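Long-range contact in macrophage migration inhibitory factor (Oncomelania hupensis, PDB 6LR3), which belongs to the macrophage migration inhibitory factor family of small cytokine-like proteins, which assemble as trimers of alpha/beta subunits: residues S14-M27 against M76-L88. Sequence-based numbering, arbitrary orientation.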
# COMPACT_ATOMS: atom_id res chain seq x y z
N SER B 14 -4.33 9.09 20.69
CA SER B 14 -5.75 8.76 20.95
C SER B 14 -5.98 7.25 20.92
O SER B 14 -7.07 6.83 21.29
CB SER B 14 -6.66 9.42 19.97
OG SER B 14 -6.48 10.83 19.97
N ILE B 15 -5.01 6.48 20.45
CA ILE B 15 -5.21 5.03 20.18
C ILE B 15 -4.68 4.22 21.34
O ILE B 15 -3.56 4.41 21.77
CB ILE B 15 -4.52 4.64 18.86
CG1 ILE B 15 -5.04 5.50 17.72
CG2 ILE B 15 -4.71 3.15 18.58
CD1 ILE B 15 -4.40 5.21 16.40
N PRO B 16 -5.46 3.25 21.85
CA PRO B 16 -4.99 2.40 22.93
C PRO B 16 -3.68 1.72 22.56
O PRO B 16 -3.51 1.28 21.41
CB PRO B 16 -6.11 1.40 23.12
CG PRO B 16 -7.31 2.15 22.69
CD PRO B 16 -6.84 2.93 21.50
N VAL B 17 -2.78 1.62 23.52
CA VAL B 17 -1.42 1.07 23.26
C VAL B 17 -1.53 -0.38 22.79
O VAL B 17 -0.62 -0.82 22.10
CB VAL B 17 -0.53 1.18 24.52
CG1 VAL B 17 -0.27 2.63 24.87
CG2 VAL B 17 -1.15 0.45 25.70
N PHE B 18 -2.61 -1.11 23.16
CA PHE B 18 -2.74 -2.55 22.84
C PHE B 18 -3.54 -2.74 21.56
O PHE B 18 -3.81 -3.88 21.22
CB PHE B 18 -3.31 -3.34 24.01
CG PHE B 18 -4.71 -2.96 24.39
CD1 PHE B 18 -4.98 -1.89 25.22
CD2 PHE B 18 -5.77 -3.72 23.92
CE1 PHE B 18 -6.28 -1.64 25.62
CE2 PHE B 18 -7.08 -3.40 24.25
CZ PHE B 18 -7.32 -2.37 25.11
N PHE B 19 -3.86 -1.69 20.83
CA PHE B 19 -4.67 -1.77 19.58
C PHE B 19 -4.04 -2.77 18.61
O PHE B 19 -4.73 -3.69 18.17
CB PHE B 19 -4.83 -0.40 18.94
CG PHE B 19 -5.55 -0.45 17.62
CD1 PHE B 19 -6.86 -0.85 17.49
CD2 PHE B 19 -4.86 -0.14 16.48
CE1 PHE B 19 -7.49 -0.86 16.26
CE2 PHE B 19 -5.51 -0.01 15.26
CZ PHE B 19 -6.82 -0.43 15.15
N GLN B 20 -2.76 -2.60 18.27
CA GLN B 20 -2.15 -3.51 17.26
C GLN B 20 -2.10 -4.95 17.79
O GLN B 20 -2.34 -5.87 16.99
CB GLN B 20 -0.75 -3.06 16.88
CG GLN B 20 -0.75 -1.89 15.92
CD GLN B 20 0.59 -1.20 15.97
OE1 GLN B 20 0.87 -0.50 16.96
NE2 GLN B 20 1.40 -1.42 14.93
N ALA B 21 -1.80 -5.16 19.06
CA ALA B 21 -1.81 -6.50 19.70
C ALA B 21 -3.21 -7.09 19.61
O ALA B 21 -3.35 -8.28 19.29
CB ALA B 21 -1.35 -6.39 21.14
N ALA B 22 -4.24 -6.30 19.90
CA ALA B 22 -5.63 -6.79 19.92
C ALA B 22 -6.03 -7.16 18.50
O ALA B 22 -6.66 -8.22 18.31
CB ALA B 22 -6.57 -5.76 20.51
N LEU B 23 -5.67 -6.33 17.53
CA LEU B 23 -6.00 -6.58 16.11
C LEU B 23 -5.24 -7.81 15.65
O LEU B 23 -5.85 -8.63 14.95
CB LEU B 23 -5.67 -5.32 15.31
CG LEU B 23 -6.09 -5.32 13.86
CD1 LEU B 23 -7.55 -5.67 13.74
CD2 LEU B 23 -5.82 -3.95 13.27
N THR B 24 -3.97 -7.95 16.04
CA THR B 24 -3.16 -9.14 15.72
C THR B 24 -3.91 -10.38 16.19
O THR B 24 -4.08 -11.30 15.40
CB THR B 24 -1.78 -9.09 16.39
OG1 THR B 24 -1.04 -8.01 15.81
CG2 THR B 24 -1.02 -10.37 16.17
N ASN B 25 -4.33 -10.39 17.45
CA ASN B 25 -4.98 -11.58 18.06
C ASN B 25 -6.30 -11.84 17.34
O ASN B 25 -6.57 -12.99 17.00
CB ASN B 25 -5.18 -11.38 19.56
CG ASN B 25 -3.84 -11.49 20.29
OD1 ASN B 25 -2.89 -12.04 19.75
ND2 ASN B 25 -3.73 -10.84 21.44
N MET B 26 -7.08 -10.82 17.11
CA MET B 26 -8.43 -11.00 16.55
C MET B 26 -8.30 -11.54 15.12
O MET B 26 -9.03 -12.48 14.77
CB MET B 26 -9.22 -9.68 16.55
CG MET B 26 -10.67 -9.87 16.22
SD MET B 26 -11.49 -8.28 15.97
CE MET B 26 -10.89 -7.92 14.32
N MET B 27 -7.36 -11.00 14.34
CA MET B 27 -7.26 -11.40 12.92
C MET B 27 -6.48 -12.71 12.81
O MET B 27 -6.74 -13.42 11.84
CB MET B 27 -6.63 -10.29 12.07
CG MET B 27 -7.54 -9.06 11.98
SD MET B 27 -9.14 -9.40 11.30
CE MET B 27 -8.70 -9.68 9.57
N MET B 76 -15.31 -10.54 9.02
CA MET B 76 -14.07 -9.90 9.48
C MET B 76 -14.26 -8.39 9.41
O MET B 76 -13.82 -7.73 10.33
CB MET B 76 -12.87 -10.33 8.65
CG MET B 76 -12.47 -11.72 9.03
SD MET B 76 -10.99 -12.26 8.15
CE MET B 76 -11.52 -12.45 6.46
N ALA B 77 -14.88 -7.87 8.36
CA ALA B 77 -15.12 -6.42 8.24
C ALA B 77 -15.90 -5.94 9.48
O ALA B 77 -15.52 -4.95 10.06
CB ALA B 77 -15.82 -6.10 6.96
N ARG B 78 -16.98 -6.62 9.84
CA ARG B 78 -17.85 -6.21 10.97
C ARG B 78 -17.02 -6.24 12.25
O ARG B 78 -17.13 -5.30 13.07
CB ARG B 78 -19.14 -7.04 11.02
CG ARG B 78 -20.06 -6.80 9.84
CD ARG B 78 -21.47 -7.39 10.06
NE ARG B 78 -22.02 -6.51 11.08
CZ ARG B 78 -22.74 -5.38 10.88
NH1 ARG B 78 -23.16 -5.08 9.66
NH2 ARG B 78 -23.04 -4.58 11.91
N ASP B 79 -16.21 -7.28 12.45
CA ASP B 79 -15.38 -7.43 13.67
C ASP B 79 -14.31 -6.34 13.69
O ASP B 79 -14.08 -5.77 14.75
CB ASP B 79 -14.77 -8.82 13.74
CG ASP B 79 -15.76 -9.89 14.17
OD1 ASP B 79 -16.86 -9.51 14.66
OD2 ASP B 79 -15.43 -11.05 13.99
N MET B 80 -13.67 -6.07 12.55
CA MET B 80 -12.67 -4.97 12.46
C MET B 80 -13.37 -3.63 12.72
O MET B 80 -12.83 -2.84 13.49
CB MET B 80 -11.99 -4.98 11.09
CG MET B 80 -11.07 -6.14 10.95
SD MET B 80 -10.40 -6.30 9.24
CE MET B 80 -9.37 -4.84 9.20
N GLU B 81 -14.50 -3.38 12.09
CA GLU B 81 -15.25 -2.13 12.32
C GLU B 81 -15.50 -1.99 13.82
O GLU B 81 -15.27 -0.90 14.36
CB GLU B 81 -16.57 -2.13 11.58
CG GLU B 81 -16.42 -1.88 10.10
CD GLU B 81 -17.75 -2.09 9.37
OE1 GLU B 81 -18.70 -2.61 10.03
OE2 GLU B 81 -17.83 -1.71 8.19
N ASP B 82 -15.96 -3.05 14.47
CA ASP B 82 -16.30 -2.95 15.91
C ASP B 82 -15.05 -2.53 16.70
O ASP B 82 -15.17 -1.69 17.62
CB ASP B 82 -16.85 -4.26 16.45
CG ASP B 82 -18.24 -4.61 15.98
OD1 ASP B 82 -18.88 -3.80 15.29
OD2 ASP B 82 -18.67 -5.70 16.30
N MET B 83 -13.90 -3.12 16.38
CA MET B 83 -12.65 -2.79 17.09
C MET B 83 -12.25 -1.35 16.75
O MET B 83 -11.79 -0.65 17.64
CB MET B 83 -11.53 -3.77 16.69
CG MET B 83 -10.32 -3.56 17.51
SD MET B 83 -9.15 -4.90 17.28
CE MET B 83 -9.98 -6.29 18.03
N PHE B 84 -12.40 -0.90 15.51
CA PHE B 84 -12.04 0.48 15.11
C PHE B 84 -12.96 1.47 15.81
O PHE B 84 -12.51 2.52 16.23
CB PHE B 84 -12.15 0.68 13.60
CG PHE B 84 -11.19 -0.14 12.78
CD1 PHE B 84 -10.04 -0.71 13.32
CD2 PHE B 84 -11.45 -0.35 11.44
CE1 PHE B 84 -9.19 -1.47 12.53
CE2 PHE B 84 -10.58 -1.08 10.65
CZ PHE B 84 -9.43 -1.59 11.18
N ILE B 85 -14.25 1.15 15.88
CA ILE B 85 -15.23 2.02 16.58
C ILE B 85 -14.79 2.15 18.05
O ILE B 85 -14.69 3.26 18.54
CB ILE B 85 -16.65 1.43 16.42
CG1 ILE B 85 -17.16 1.57 14.99
CG2 ILE B 85 -17.61 2.05 17.44
CD1 ILE B 85 -18.29 0.62 14.62
N GLU B 86 -14.48 1.03 18.70
CA GLU B 86 -14.17 1.03 20.15
C GLU B 86 -12.85 1.74 20.39
O GLU B 86 -12.77 2.55 21.32
CB GLU B 86 -14.15 -0.41 20.65
CG GLU B 86 -13.80 -0.52 22.10
CD GLU B 86 -14.44 -1.77 22.64
OE1 GLU B 86 -14.10 -2.85 22.08
OE2 GLU B 86 -15.32 -1.65 23.51
N HIS B 87 -11.82 1.43 19.60
CA HIS B 87 -10.44 1.90 19.86
C HIS B 87 -10.14 3.28 19.25
O HIS B 87 -9.40 4.04 19.87
CB HIS B 87 -9.43 0.90 19.31
CG HIS B 87 -9.19 -0.35 20.07
ND1 HIS B 87 -7.95 -0.50 20.72
CD2 HIS B 87 -9.89 -1.50 20.29
CE1 HIS B 87 -7.94 -1.68 21.32
NE2 HIS B 87 -9.14 -2.27 21.13
N LEU B 88 -10.65 3.54 18.05
CA LEU B 88 -10.33 4.78 17.30
C LEU B 88 -11.44 5.81 17.42
O LEU B 88 -11.23 6.93 16.96
CB LEU B 88 -10.06 4.44 15.83
CG LEU B 88 -9.03 3.32 15.59
CD1 LEU B 88 -8.81 3.08 14.13
CD2 LEU B 88 -7.73 3.63 16.27
O HOH W 1 -9.10 6.86 19.81
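Helices 19-27 and 76-88 run nearly antiparallel, their N-to-C directions 163° apart and their axes 11.2 Å apart at closest approach, with L23 facing M83 and M26 facing D79. Before the first helix, the chain passes the C-terminal end of helix 76-88, with I15 CG1 on L88 CD2, and P16 and F18 on H87. One water bridges two carbonyls there, donating to H87 O at 2.8 Å; its approach to S14 O is doubtfully short. The H87 ring is packed between P16, F18 and F19: P16 CG lies 3.4 Å from H87 ND1, the imidazole edge points at the F18 ring in an offset edge-to-face pair with planes at 70°, and the F19 ring lies oblique to it. F19, its CG anti to the backbone N (chi1 175°), is swung into a hole formed by M83, F84, H87 and L88. L88 CD2 lies over one face of that ring, above its centre, while F84 CE1 lies at its edge, 3.7 Å from F19 CZ. M83 is the reciprocal knob among F19, A22, L23 and M26; M83 SD lies obliquely to the F19 ring, 5.4 Å from the centroid, a Met-aromatic contact. M26 and M83 reach toward each other, tip to tip. Farther along, M27, folded back on itself, sets CE against M76 SD (3.7 Å) and M80 SD (3.8 Å). On the sheet side, F19 and L23 touch strand 39-43, M80 and F84 strands 58-64 and 95-101: two antiparallel helices on a mixed four-stranded sheet, the MIF-family subunit fold.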